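Local coordinates for putative pachytene checkpoint protein 2 (Caenorhabditis elegans, PDB 4XGU) that is an AAA+ ATPase that remodels other proteins and probably plays a key role in chromosome recombination during meiosis, at residues M336-R340 against I341-I345; K190-A193 against Q194-I198; N147-M150 against S151-A155; Q19-P22 against K23-Q27. All blocks are in the same frame, centred on the assembly; numbering follows the deposited sequence.

Interaction 1: M336-R340 against I341-I345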
ATOM      1  N   MET B 336     -32.608 -42.967  14.084  1.00 82.03           N
ATOM      2  CA  MET B 336     -34.051 -43.130  13.931  1.00 82.68           C
ATOM      3  C   MET B 336     -34.465 -43.081  12.464  1.00 81.77           C
ATOM      4  O   MET B 336     -35.381 -43.791  12.047  1.00 81.47           O
ATOM      5  CB  MET B 336     -34.801 -42.062  14.728  1.00 83.29           C
ATOM      6  CG  MET B 336     -34.656 -42.211  16.231  1.00 84.11           C
ATOM      7  SD  MET B 336     -34.956 -43.909  16.762  1.00 99.10           S
ATOM      8  CE  MET B 336     -36.686 -44.098  16.326  1.00 75.68           C
ATOM      9  N   GLU B 337     -33.783 -42.245  11.687  1.00 82.81           N
ATOM     10  CA  GLU B 337     -34.032 -42.155  10.253  1.00 81.45           C
ATOM     11  C   GLU B 337     -33.502 -43.389   9.540  1.00 83.52           C
ATOM     12  O   GLU B 337     -34.097 -43.864   8.571  1.00 89.85           O
ATOM     13  CB  GLU B 337     -33.393 -40.890   9.672  1.00 82.27           C
ATOM     14  CG  GLU B 337     -33.383 -40.818   8.148  1.00 80.49           C
ATOM     15  CD  GLU B 337     -34.768 -40.651   7.541  1.00 81.66           C
ATOM     16  OE1 GLU B 337     -35.746 -40.459   8.297  1.00 85.18           O
ATOM     17  OE2 GLU B 337     -34.877 -40.705   6.298  1.00 79.78           O
ATOM     18  N   LEU B 338     -32.381 -43.911  10.025  1.00 78.29           N
ATOM     19  CA  LEU B 338     -31.818 -45.139   9.479  1.00 72.84           C
ATOM     20  C   LEU B 338     -32.737 -46.326   9.741  1.00 73.29           C
ATOM     21  O   LEU B 338     -32.774 -47.280   8.963  1.00 84.32           O
ATOM     22  CB  LEU B 338     -30.436 -45.409  10.074  1.00 70.70           C
ATOM     23  CG  LEU B 338     -29.269 -44.582   9.540  1.00 71.53           C
ATOM     24  CD1 LEU B 338     -28.011 -44.883  10.338  1.00 71.47           C
ATOM     25  CD2 LEU B 338     -29.048 -44.860   8.061  1.00 70.52           C
ATOM     26  N   ALA B 339     -33.476 -46.263  10.843  1.00 68.65           N
ATOM     27  CA  ALA B 339     -34.420 -47.318  11.194  1.00 70.11           C
ATOM     28  C   ALA B 339     -35.694 -47.213  10.362  1.00 74.35           C
ATOM     29  O   ALA B 339     -36.344 -48.218  10.080  1.00 83.96           O
ATOM     30  CB  ALA B 339     -34.750 -47.263  12.677  1.00 70.45           C
ATOM     31  N   ARG B 340     -36.046 -45.992   9.974  1.00 73.30           N
ATOM     32  CA  ARG B 340     -37.235 -45.761   9.163  1.00 75.80           C
ATOM     33  C   ARG B 340     -37.104 -46.405   7.787  1.00 73.76           C
ATOM     34  O   ARG B 340     -38.055 -46.992   7.277  1.00 74.83           O
ATOM     35  CB  ARG B 340     -37.501 -44.261   9.012  1.00 75.25           C
ATOM     36  CG  ARG B 340     -38.765 -43.936   8.232  1.00 75.91           C
ATOM     37  CD  ARG B 340     -38.918 -42.441   8.006  1.00 76.13           C
ATOM     38  NE  ARG B 340     -37.895 -41.918   7.105  1.00 77.17           N
ATOM     39  CZ  ARG B 340     -38.007 -41.899   5.781  1.00 76.36           C
ATOM     40  NH1 ARG B 340     -39.101 -42.376   5.197  1.00 70.06           N
ATOM     41  NH2 ARG B 340     -37.026 -41.404   5.038  1.00 74.98           N
ATOM     42  N   ILE B 341     -35.924 -46.291   7.187  1.00 73.97           N
ATOM     43  CA  ILE B 341     -35.694 -46.860   5.863  1.00 74.79           C
ATOM     44  C   ILE B 341     -35.264 -48.318   5.949  1.00 86.96           C
ATOM     45  O   ILE B 341     -35.033 -48.966   4.930  1.00 95.45           O
ATOM     46  CB  ILE B 341     -34.638 -46.064   5.085  1.00 68.62           C
ATOM     47  CG1 ILE B 341     -33.419 -45.795   5.966  1.00 68.37           C
ATOM     48  CG2 ILE B 341     -35.223 -44.752   4.591  1.00 66.07           C
ATOM     49  CD1 ILE B 341     -32.387 -44.903   5.313  1.00 66.06           C
ATOM     50  N   GLY B 342     -35.159 -48.832   7.170  1.00 91.66           N
ATOM     51  CA  GLY B 342     -34.870 -50.240   7.381  1.00 91.78           C
ATOM     52  C   GLY B 342     -33.394 -50.584   7.372  1.00 89.49           C
ATOM     53  O   GLY B 342     -33.025 -51.759   7.367  1.00 94.66           O
ATOM     54  N   VAL B 343     -32.544 -49.564   7.369  1.00 88.21           N
ATOM     55  CA  VAL B 343     -31.102 -49.784   7.403  1.00 89.30           C
ATOM     56  C   VAL B 343     -30.684 -50.325   8.768  1.00 94.92           C
ATOM     57  O   VAL B 343     -29.936 -51.302   8.861  1.00 98.69           O
ATOM     58  CB  VAL B 343     -30.322 -48.493   7.091  1.00 82.30           C
ATOM     59  CG1 VAL B 343     -28.846 -48.673   7.396  1.00 76.06           C
ATOM     60  CG2 VAL B 343     -30.528 -48.092   5.637  1.00 84.34           C
ATOM     61  N   VAL B 344     -31.182 -49.689   9.823  1.00 94.24           N
ATOM     62  CA  VAL B 344     -30.939 -50.154  11.183  1.00 91.04           C
ATOM     63  C   VAL B 344     -32.173 -50.862  11.741  1.00 93.67           C
ATOM     64  O   VAL B 344     -33.167 -50.221  12.086  1.00 94.12           O
ATOM     65  CB  VAL B 344     -30.546 -48.990  12.117  1.00 79.79           C
ATOM     66  CG1 VAL B 344     -30.474 -49.464  13.563  1.00 74.68           C
ATOM     67  CG2 VAL B 344     -29.217 -48.389  11.683  1.00 76.19           C
ATOM     68  N   ILE B 345     -32.106 -52.188  11.811  1.00 97.39           N
ATOM     69  CA  ILE B 345     -33.200 -52.988  12.355  1.00102.61           C
ATOM     70  C   ILE B 345     -32.713 -53.836  13.523  1.00112.79           C
ATOM     71  O   ILE B 345     -31.666 -54.480  13.443  1.00114.49           O
ATOM     72  CB  ILE B 345     -33.828 -53.916  11.286  1.00 93.49           C
ATOM     73  CG1 ILE B 345     -34.449 -53.096  10.153  1.00 93.65           C
ATOM     74  CG2 ILE B 345     -34.874 -54.830  11.906  1.00 91.72           C
ATOM     75  CD1 ILE B 345     -35.121 -53.942   9.089  1.00 91.96           C
TER
HETATM   76  O   HOH W   1     -36.552 -50.773  12.426  1.00 77.26           O
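Arg340, with Ile341 CG2 over one face of its guanidinium, forms a salt bridge with Glu337 and grips it side-on with two nitrogens. NE goes to OE1, and Arg340 NH2 reaches Glu337 OE2 at 2.6 Å on its syn side, so the guanidinium is held against turning. Ile341 CG2 is 3.8 Å from Arg340 NH2.

At the helix end, Val344 N donates a nearly straight bond to Leu338 O, 3.0 Å long with 167° at the hydrogen. That donor stands well above the carbonyl plane. Val343 N also reaches Leu338 O, at 2.8 Å, but the bond is bent and weak. Gly342 N makes a weak bond to Ala339 O. These two weak bonds are the 6→1 (Val343 N to Leu338 O) and 5→2 (Gly342 N to Ala339 O) bonds of a Schellman motif. Gly342 has positive phi, and any side chain here would collide with the carbonyl oxygen of Ile341.

Ile341 chi1 of 47° places CG1 between its own N and carbonyl carbon, where Ile341 CG1 packs 3.3 Å from Glu337 O. Leu338 CD2 meets Val343 CG1 at 3.9 Å, the hydrophobic contact usual across a Schellman turn. Leu338 CB touches Val344 CG2 at 3.6 Å.

The turn ends helix 324-340 of the lid domain and starts the loop toward helix 367-378. Val343 has a backbone bond with Ile403, and Ala339 packs on Trp354. A second subunit lies against the same turn: its Asn165 N bonds Glu337 OE2, and its Val164 packs on Ile341.

Interaction 2: K190-A193 against Q194-I198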
ATOM      1  N   LYS B 190     -33.158 -20.573   4.616  1.00 58.35           N
ATOM      2  CA  LYS B 190     -34.086 -21.247   3.719  1.00 56.84           C
ATOM      3  C   LYS B 190     -35.397 -21.527   4.444  1.00 57.03           C
ATOM      4  O   LYS B 190     -36.469 -21.115   3.997  1.00 65.69           O
ATOM      5  CB  LYS B 190     -33.492 -22.556   3.194  1.00 61.13           C
ATOM      6  CG  LYS B 190     -32.122 -22.446   2.546  1.00 71.36           C
ATOM      7  CD  LYS B 190     -32.200 -21.896   1.137  1.00 81.03           C
ATOM      8  CE  LYS B 190     -31.020 -22.366   0.291  1.00 83.64           C
ATOM      9  NZ  LYS B 190     -30.996 -23.849   0.131  1.00 88.71           N
ATOM     10  N   GLY B 191     -35.299 -22.221   5.574  1.00 50.81           N
ATOM     11  CA  GLY B 191     -36.470 -22.630   6.328  1.00 48.10           C
ATOM     12  C   GLY B 191     -37.264 -21.458   6.860  1.00 57.18           C
ATOM     13  O   GLY B 191     -38.497 -21.502   6.913  1.00 63.16           O
ATOM     14  N   LEU B 192     -36.552 -20.408   7.259  1.00 55.48           N
ATOM     15  CA  LEU B 192     -37.183 -19.203   7.785  1.00 53.33           C
ATOM     16  C   LEU B 192     -38.065 -18.539   6.733  1.00 58.67           C
ATOM     17  O   LEU B 192     -39.209 -18.176   7.005  1.00 70.31           O
ATOM     18  CB  LEU B 192     -36.122 -18.221   8.276  1.00 50.56           C
ATOM     19  CG  LEU B 192     -36.611 -16.830   8.661  1.00 51.82           C
ATOM     20  CD1 LEU B 192     -37.584 -16.911   9.824  1.00 51.16           C
ATOM     21  CD2 LEU B 192     -35.427 -15.948   9.002  1.00 54.00           C
ATOM     22  N   ALA B 193     -37.522 -18.388   5.530  1.00 58.07           N
ATOM     23  CA  ALA B 193     -38.270 -17.836   4.411  1.00 53.99           C
ATOM     24  C   ALA B 193     -39.427 -18.752   4.013  1.00 60.12           C
ATOM     25  O   ALA B 193     -40.470 -18.281   3.560  1.00 66.16           O
ATOM     26  CB  ALA B 193     -37.348 -17.599   3.225  1.00 52.06           C
ATOM     27  N   GLN B 194     -39.240 -20.059   4.178  1.00 59.21           N
ATOM     28  CA  GLN B 194     -40.287 -21.025   3.861  1.00 54.34           C
ATOM     29  C   GLN B 194     -41.506 -20.797   4.744  1.00 57.05           C
ATOM     30  O   GLN B 194     -42.640 -20.776   4.265  1.00 58.04           O
ATOM     31  CB  GLN B 194     -39.775 -22.457   4.033  1.00 56.36           C
ATOM     32  CG  GLN B 194     -40.779 -23.544   3.657  1.00 58.54           C
ATOM     33  CD  GLN B 194     -40.784 -23.860   2.170  1.00 59.57           C
ATOM     34  OE1 GLN B 194     -40.207 -23.131   1.363  1.00 63.13           O
ATOM     35  NE2 GLN B 194     -41.438 -24.954   1.802  1.00 56.33           N
ATOM     36  N   HIS B 195     -41.264 -20.618   6.038  1.00 55.09           N
ATOM     37  CA  HIS B 195     -42.349 -20.415   6.987  1.00 56.35           C
ATOM     38  C   HIS B 195     -43.004 -19.053   6.791  1.00 54.31           C
ATOM     39  O   HIS B 195     -44.231 -18.945   6.767  1.00 57.52           O
ATOM     40  CB  HIS B 195     -41.844 -20.561   8.427  1.00 68.21           C
ATOM     41  CG  HIS B 195     -41.764 -21.982   8.898  1.00 82.56           C
ATOM     42  ND1 HIS B 195     -42.883 -22.746   9.149  1.00 86.88           N
ATOM     43  CD2 HIS B 195     -40.699 -22.773   9.171  1.00 90.43           C
ATOM     44  CE1 HIS B 195     -42.512 -23.950   9.550  1.00 87.93           C
ATOM     45  NE2 HIS B 195     -41.193 -23.992   9.572  1.00 90.86           N
ATOM     46  N   LEU B 196     -42.186 -18.018   6.650  1.00 52.79           N
ATOM     47  CA  LEU B 196     -42.698 -16.661   6.501  1.00 50.84           C
ATOM     48  C   LEU B 196     -43.600 -16.521   5.282  1.00 51.88           C
ATOM     49  O   LEU B 196     -44.617 -15.836   5.337  1.00 66.18           O
ATOM     50  CB  LEU B 196     -41.546 -15.667   6.412  1.00 58.05           C
ATOM     51  CG  LEU B 196     -40.821 -15.393   7.730  1.00 64.51           C
ATOM     52  CD1 LEU B 196     -39.631 -14.490   7.489  1.00 69.99           C
ATOM     53  CD2 LEU B 196     -41.770 -14.772   8.745  1.00 61.79           C
ATOM     54  N   SER B 197     -43.231 -17.178   4.187  1.00 49.24           N
ATOM     55  CA  SER B 197     -44.034 -17.146   2.968  1.00 50.80           C
ATOM     56  C   SER B 197     -45.429 -17.727   3.202  1.00 59.61           C
ATOM     57  O   SER B 197     -46.409 -17.272   2.611  1.00 67.83           O
ATOM     58  CB  SER B 197     -43.333 -17.911   1.848  1.00 49.82           C
ATOM     59  OG  SER B 197     -43.224 -19.286   2.173  1.00 58.59           O
ATOM     60  N   ILE B 198     -45.514 -18.733   4.066  1.00 56.00           N
ATOM     61  CA  ILE B 198     -46.796 -19.337   4.414  1.00 54.05           C
ATOM     62  C   ILE B 198     -47.528 -18.495   5.459  1.00 55.87           C
ATOM     63  O   ILE B 198     -48.732 -18.266   5.349  1.00 62.43           O
ATOM     64  CB  ILE B 198     -46.616 -20.773   4.942  1.00 53.89           C
ATOM     65  CG1 ILE B 198     -46.012 -21.666   3.856  1.00 50.01           C
ATOM     66  CG2 ILE B 198     -47.943 -21.343   5.411  1.00 55.57           C
ATOM     67  CD1 ILE B 198     -45.582 -23.022   4.360  1.00 52.68           C
TER
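The His195 imidazole tips its CD2 to within 3.4 Å of Gly191 O, one turn back, and meets it obliquely. Chi1 of -83° sets the ring beside the backbone N of His195, within range of that oxygen. The ring has other partners from the same chain: ND1 is hydrogen-bonded to Glu14 OE2, and Trp136 makes an edge-to-face pair with it. The second flat group, the Gln194 amide, bends away at chi2, and its NE2 bonds Cys129 O. Only the base of that side chain stays close, with Gln194 CB 3.3 Å from Gly191 O.

Gly191 O is also the acceptor for His195 N, at 3.0 Å. Three more i-to-i+4 bonds join the same turns: Gln194 N to Lys190 O, Leu196 N to Leu192 O, and Ser197 N to Ala193 O. Ser197 OG turns back to Gln194 O at 2.6 Å, from above the carbonyl plane.

On another side of the helix, Leu192 and Leu196 meet through their CD1 methyls at 3.9 Å. Leu196 CG also rests 3.3 Å from Leu192 O. Ala193 and Leu196 pack on Phe248 of strand 245-251.

Helix 185-199 carries all of this. The predicted ATP-binding residues Gly179-Thr186 run into its first turn, and Lys190 lies close to Thr186. The arrangement is that of the P-loop helix of an AAA+ ATPase, buried against its central sheet.

Interaction 3: N147-M150 against S151-A155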
ATOM      1  N   ASN B 147     -36.445 -20.274  17.675  1.00 60.05           N
ATOM      2  CA  ASN B 147     -37.561 -19.452  18.125  1.00 52.55           C
ATOM      3  C   ASN B 147     -37.230 -17.968  18.090  1.00 59.77           C
ATOM      4  O   ASN B 147     -38.071 -17.152  17.710  1.00 69.07           O
ATOM      5  CB  ASN B 147     -37.991 -19.852  19.537  1.00 49.56           C
ATOM      6  CG  ASN B 147     -38.986 -20.994  19.541  1.00 58.17           C
ATOM      7  OD1 ASN B 147     -39.743 -21.178  18.586  1.00 62.53           O
ATOM      8  ND2 ASN B 147     -38.994 -21.769  20.621  1.00 57.64           N
ATOM      9  N   GLU B 148     -36.007 -17.620  18.480  1.00 59.11           N
ATOM     10  CA  GLU B 148     -35.608 -16.218  18.568  1.00 57.51           C
ATOM     11  C   GLU B 148     -35.578 -15.558  17.194  1.00 62.36           C
ATOM     12  O   GLU B 148     -36.108 -14.463  17.011  1.00 68.71           O
ATOM     13  CB  GLU B 148     -34.240 -16.090  19.242  1.00 65.67           C
ATOM     14  CG  GLU B 148     -34.203 -16.613  20.667  1.00 78.13           C
ATOM     15  CD  GLU B 148     -32.827 -16.499  21.297  1.00 92.73           C
ATOM     16  OE1 GLU B 148     -32.597 -17.136  22.347  1.00103.45           O
ATOM     17  OE2 GLU B 148     -31.974 -15.774  20.742  1.00 93.00           O
ATOM     18  N   VAL B 149     -34.953 -16.232  16.234  1.00 64.68           N
ATOM     19  CA  VAL B 149     -34.866 -15.725  14.869  1.00 61.47           C
ATOM     20  C   VAL B 149     -36.244 -15.654  14.215  1.00 62.09           C
ATOM     21  O   VAL B 149     -36.605 -14.642  13.611  1.00 64.89           O
ATOM     22  CB  VAL B 149     -33.941 -16.602  14.008  1.00 61.41           C
ATOM     23  CG1 VAL B 149     -34.020 -16.188  12.549  1.00 66.33           C
ATOM     24  CG2 VAL B 149     -32.511 -16.516  14.516  1.00 64.39           C
ATOM     25  N   MET B 150     -37.005 -16.736  14.352  1.00 53.24           N
ATOM     26  CA  MET B 150     -38.351 -16.829  13.795  1.00 59.72           C
ATOM     27  C   MET B 150     -39.253 -15.673  14.232  1.00 65.58           C
ATOM     28  O   MET B 150     -39.832 -14.977  13.396  1.00 65.15           O
ATOM     29  CB  MET B 150     -38.987 -18.164  14.196  1.00 61.39           C
ATOM     30  CG  MET B 150     -40.407 -18.372  13.699  1.00 58.32           C
ATOM     31  SD  MET B 150     -40.507 -18.503  11.904  1.00 81.92           S
ATOM     32  CE  MET B 150     -42.196 -19.071  11.714  1.00120.90           C
ATOM     33  N   SER B 151     -39.362 -15.463  15.541  1.00 61.47           N
ATOM     34  CA  SER B 151     -40.270 -14.449  16.069  1.00 60.20           C
ATOM     35  C   SER B 151     -39.820 -13.034  15.718  1.00 64.64           C
ATOM     36  O   SER B 151     -40.648 -12.175  15.412  1.00 69.65           O
ATOM     37  CB  SER B 151     -40.407 -14.589  17.587  1.00 58.76           C
ATOM     38  OG  SER B 151     -39.190 -14.280  18.239  1.00 66.27           O
ATOM     39  N   TYR B 152     -38.511 -12.797  15.757  1.00 57.12           N
ATOM     40  CA  TYR B 152     -37.967 -11.470  15.488  1.00 57.47           C
ATOM     41  C   TYR B 152     -38.159 -11.071  14.032  1.00 61.43           C
ATOM     42  O   TYR B 152     -38.609  -9.964  13.738  1.00 71.19           O
ATOM     43  CB  TYR B 152     -36.480 -11.413  15.848  1.00 49.20           C
ATOM     44  CG  TYR B 152     -35.901 -10.016  15.883  1.00 54.50           C
ATOM     45  CD1 TYR B 152     -35.348  -9.441  14.745  1.00 66.65           C
ATOM     46  CD2 TYR B 152     -35.895  -9.275  17.057  1.00 53.28           C
ATOM     47  CE1 TYR B 152     -34.811  -8.168  14.775  1.00 60.33           C
ATOM     48  CE2 TYR B 152     -35.360  -8.003  17.098  1.00 55.87           C
ATOM     49  CZ  TYR B 152     -34.819  -7.454  15.955  1.00 62.98           C
ATOM     50  OH  TYR B 152     -34.285  -6.185  15.989  1.00 71.91           O
ATOM     51  N   VAL B 153     -37.812 -11.974  13.122  1.00 59.98           N
ATOM     52  CA  VAL B 153     -37.890 -11.677  11.697  1.00 61.63           C
ATOM     53  C   VAL B 153     -39.347 -11.543  11.267  1.00 60.46           C
ATOM     54  O   VAL B 153     -39.675 -10.735  10.395  1.00 64.29           O
ATOM     55  CB  VAL B 153     -37.177 -12.755  10.864  1.00 65.10           C
ATOM     56  CG1 VAL B 153     -37.365 -12.497   9.391  1.00 64.72           C
ATOM     57  CG2 VAL B 153     -35.696 -12.776  11.201  1.00 67.28           C
ATOM     58  N   ALA B 154     -40.221 -12.321  11.900  1.00 59.42           N
ATOM     59  CA  ALA B 154     -41.659 -12.205  11.675  1.00 56.01           C
ATOM     60  C   ALA B 154     -42.142 -10.806  12.033  1.00 61.18           C
ATOM     61  O   ALA B 154     -43.006 -10.242  11.360  1.00 69.19           O
ATOM     62  CB  ALA B 154     -42.415 -13.247  12.484  1.00 56.92           C
ATOM     63  N   ALA B 155     -41.580 -10.252  13.099  1.00 56.54           N
ATOM     64  CA  ALA B 155     -41.932  -8.909  13.536  1.00 53.10           C
ATOM     65  C   ALA B 155     -41.484  -7.881  12.504  1.00 60.03           C
ATOM     66  O   ALA B 155     -42.220  -6.945  12.191  1.00 63.72           O
ATOM     67  CB  ALA B 155     -41.314  -8.612  14.891  1.00 52.74           C
TER
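Ser151 holds OG between its own backbone N and carbonyl carbon, with chi1 at 67°, which folds the hydroxyl back onto Asn147 O. Ser151 OG donates to Asn147 O at 3.1 Å. This is the familiar i-to-i-4 serine bond inside a helix, here helix 145-161 of the ATPase core. Ser151 N donates to Asn147 O at 3.0 Å, from the opposite face of the carbonyl plane. Asn147 O is thus gripped by two donors of one residue. With an alanine here the OG bond is gone, and Asn147 O would probably keep just the amide of that residue, with a small gap beside Glu148 O, which lies 3.3 Å from Ser151 OG.

Val149 and Val153 lie side by side and point the same way. Val149 CG1 meets Val153 CG2 at 4.0 Å. The pair faces helix 185-199. Glu148 forms a salt bridge with Lys317 of strand 315-318. Ser151 and Tyr152 pack against Ser396 and Thr392 of a third subunit, so this helix also contributes to the ring interface.

The backbone bonds from Tyr152, Val153 and Ala154 continue the regular helix. Ala154 CB comes within 3.2 Å of Met150 O, the same oxygen that Ala154 N bonds.

Interaction 4: Q19-P22 against K23-Q27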
ATOM      1  N   GLN B  19     -52.381 -30.632  -4.533  1.00 89.97           N
ATOM      2  CA  GLN B  19     -52.515 -29.767  -5.698  1.00 98.02           C
ATOM      3  C   GLN B  19     -53.906 -29.937  -6.288  1.00110.45           C
ATOM      4  O   GLN B  19     -54.542 -28.959  -6.684  1.00118.90           O
ATOM      5  CB  GLN B  19     -51.446 -30.071  -6.752  1.00 96.32           C
ATOM      6  CG  GLN B  19     -50.054 -29.542  -6.426  1.00 94.97           C
ATOM      7  CD  GLN B  19     -49.308 -30.410  -5.430  1.00 99.29           C
ATOM      8  OE1 GLN B  19     -49.713 -31.538  -5.142  1.00 98.33           O
ATOM      9  NE2 GLN B  19     -48.207 -29.887  -4.900  1.00100.58           N
ATOM     10  N   LYS B  20     -54.377 -31.181  -6.335  1.00110.27           N
ATOM     11  CA  LYS B  20     -55.703 -31.487  -6.871  1.00107.98           C
ATOM     12  C   LYS B  20     -56.804 -30.852  -6.031  1.00110.55           C
ATOM     13  O   LYS B  20     -57.912 -30.637  -6.518  1.00114.47           O
ATOM     14  CB  LYS B  20     -55.918 -33.002  -6.965  1.00101.03           C
ATOM     15  CG  LYS B  20     -55.192 -33.654  -8.141  1.00 94.42           C
ATOM     16  CD  LYS B  20     -55.992 -34.802  -8.743  1.00 82.61           C
ATOM     17  CE  LYS B  20     -55.491 -36.151  -8.259  1.00 72.25           C
ATOM     18  NZ  LYS B  20     -56.332 -37.271  -8.776  1.00 73.55           N
ATOM     19  N   PHE B  21     -56.497 -30.559  -4.771  1.00107.71           N
ATOM     20  CA  PHE B  21     -57.408 -29.799  -3.927  1.00103.54           C
ATOM     21  C   PHE B  21     -57.514 -28.375  -4.471  1.00101.91           C
ATOM     22  O   PHE B  21     -56.515 -27.654  -4.525  1.00104.34           O
ATOM     23  CB  PHE B  21     -56.927 -29.785  -2.472  1.00 96.36           C
ATOM     24  CG  PHE B  21     -58.010 -29.479  -1.469  1.00 88.25           C
ATOM     25  CD1 PHE B  21     -58.636 -28.238  -1.452  1.00 88.68           C
ATOM     26  CD2 PHE B  21     -58.388 -30.429  -0.533  1.00 77.70           C
ATOM     27  CE1 PHE B  21     -59.624 -27.960  -0.531  1.00 87.03           C
ATOM     28  CE2 PHE B  21     -59.375 -30.155   0.390  1.00 75.16           C
ATOM     29  CZ  PHE B  21     -59.995 -28.920   0.391  1.00 82.54           C
ATOM     30  N   PRO B  22     -58.727 -27.969  -4.883  1.00 95.21           N
ATOM     31  CA  PRO B  22     -58.966 -26.614  -5.391  1.00 93.10           C
ATOM     32  C   PRO B  22     -58.920 -25.569  -4.280  1.00100.41           C
ATOM     33  O   PRO B  22     -59.586 -25.733  -3.258  1.00104.25           O
ATOM     34  CB  PRO B  22     -60.368 -26.707  -5.994  1.00 92.65           C
ATOM     35  CG  PRO B  22     -61.034 -27.783  -5.216  1.00 92.66           C
ATOM     36  CD  PRO B  22     -59.958 -28.780  -4.874  1.00 91.85           C
ATOM     37  N   LYS B  23     -58.145 -24.507  -4.483  1.00103.53           N
ATOM     38  CA  LYS B  23     -57.967 -23.485  -3.457  1.00101.26           C
ATOM     39  C   LYS B  23     -59.252 -22.693  -3.227  1.00100.52           C
ATOM     40  O   LYS B  23     -59.457 -22.123  -2.155  1.00105.68           O
ATOM     41  CB  LYS B  23     -56.828 -22.534  -3.833  1.00103.94           C
ATOM     42  CG  LYS B  23     -56.374 -21.643  -2.686  1.00104.44           C
ATOM     43  CD  LYS B  23     -55.914 -20.280  -3.180  1.00109.53           C
ATOM     44  CE  LYS B  23     -54.683 -20.385  -4.066  1.00111.34           C
ATOM     45  NZ  LYS B  23     -54.158 -19.036  -4.430  1.00113.47           N
ATOM     46  N   SER B  24     -60.116 -22.665  -4.235  1.00 98.22           N
ATOM     47  CA  SER B  24     -61.368 -21.921  -4.152  1.00 98.89           C
ATOM     48  C   SER B  24     -62.302 -22.486  -3.082  1.00100.29           C
ATOM     49  O   SER B  24     -63.020 -21.740  -2.415  1.00101.00           O
ATOM     50  CB  SER B  24     -62.071 -21.920  -5.509  1.00 96.27           C
ATOM     51  OG  SER B  24     -62.299 -23.244  -5.960  1.00 92.02           O
ATOM     52  N   THR B  25     -62.283 -23.804  -2.923  1.00100.46           N
ATOM     53  CA  THR B  25     -63.173 -24.480  -1.986  1.00 97.51           C
ATOM     54  C   THR B  25     -62.649 -24.457  -0.553  1.00100.50           C
ATOM     55  O   THR B  25     -63.371 -24.803   0.384  1.00111.04           O
ATOM     56  CB  THR B  25     -63.399 -25.948  -2.393  1.00 92.25           C
ATOM     57  OG1 THR B  25     -62.156 -26.661  -2.332  1.00 88.85           O
ATOM     58  CG2 THR B  25     -63.955 -26.028  -3.803  1.00 94.74           C
ATOM     59  N   VAL B  26     -61.391 -24.058  -0.389  1.00 89.88           N
ATOM     60  CA  VAL B  26     -60.748 -24.053   0.921  1.00 78.08           C
ATOM     61  C   VAL B  26     -61.494 -23.168   1.914  1.00 82.54           C
ATOM     62  O   VAL B  26     -61.799 -23.593   3.029  1.00 85.78           O
ATOM     63  CB  VAL B  26     -59.286 -23.581   0.828  1.00 68.70           C
ATOM     64  CG1 VAL B  26     -58.705 -23.367   2.217  1.00 63.91           C
ATOM     65  CG2 VAL B  26     -58.454 -24.585   0.042  1.00 65.45           C
ATOM     66  N   GLN B  27     -61.794 -21.941   1.502  1.00 88.87           N
ATOM     67  CA  GLN B  27     -62.518 -21.005   2.356  1.00 93.21           C
ATOM     68  C   GLN B  27     -63.921 -21.511   2.665  1.00 94.53           C
ATOM     69  O   GLN B  27     -64.482 -21.209   3.716  1.00 94.03           O
ATOM     70  CB  GLN B  27     -62.590 -19.624   1.701  1.00 98.54           C
ATOM     71  CG  GLN B  27     -61.300 -18.826   1.807  1.00101.64           C
ATOM     72  CD  GLN B  27     -60.985 -18.421   3.235  1.00101.84           C
ATOM     73  OE1 GLN B  27     -61.875 -18.030   3.992  1.00102.55           O
ATOM     74  NE2 GLN B  27     -59.715 -18.518   3.613  1.00101.71           N
TER
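Phe21 brings CE1 against Val26 CG2, 3.6 Å away, and beside Thr25 OG1 at 3.4 Å. Both neighbours meet the ring obliquely. The Phe21 and Val26 side chains cross at about a right angle. Phe21 has chi1 of -159°, with CG roughly opposite its backbone N, and this extends the ring along the chain toward the residues that follow.

Thr25 makes the polar link. Thr25 OG1 donates to Pro22 O at 2.9 Å, and Thr25 N adds a weak bond to the same oxygen. Chi1 of 63° sets OG1 between the Thr25 N and carbonyl carbon, so hydroxyl and amide both point back at Pro22.

The weak N-H bond closes a type I beta turn, Pro22 to Thr25, with helical backbone angles at Lys23 and Ser24. Val26 N bonds Lys23 O at 3.3 Å, so a second turn overlaps the first. Both belong to the connection between strand 12-16 and helix 30-41 in the Pch2 N-terminal domain.

The proline ring lies against Thr25 as well. Pro22 CG is 3.3 Å from Thr25 OG1 and 3.7 Å from Thr25 CG2. Replacing Thr25 by an alanine removes OG1; within this turn Pro22 O would probably keep the weak amide bond alone, and a gap would open beside the proline ring and Phe21 CE1.

Val26 is buried and packs on Ile17. Lys99 NZ bonds the backbone oxygens of Gln19 and Phe21, linking this loop to the end of strand 95-98.

Overall arrangement
Along the chain the order is interaction 4, 3, 2, then 1. Interaction 4 lies in the N-terminal domain, its nearest atoms about 11 Å from interaction 2. Interactions 2 and 3 have centres about 11 Å apart and touch: helices 185-199 and 145-161 pack together in the ATPase core. The side chain of Lys190 in interaction 2 is about 7 Å from ADP, that of Val149 in interaction 3 about 12 Å. His195 also links this core to Glu14 of the N-terminal domain. Interaction 1 is in the lid domain, its centre about 29 Å from that of interaction 2. Interactions 1 and 3 each meet a different neighbouring subunit, consistent with a hexameric AAA+ assembly.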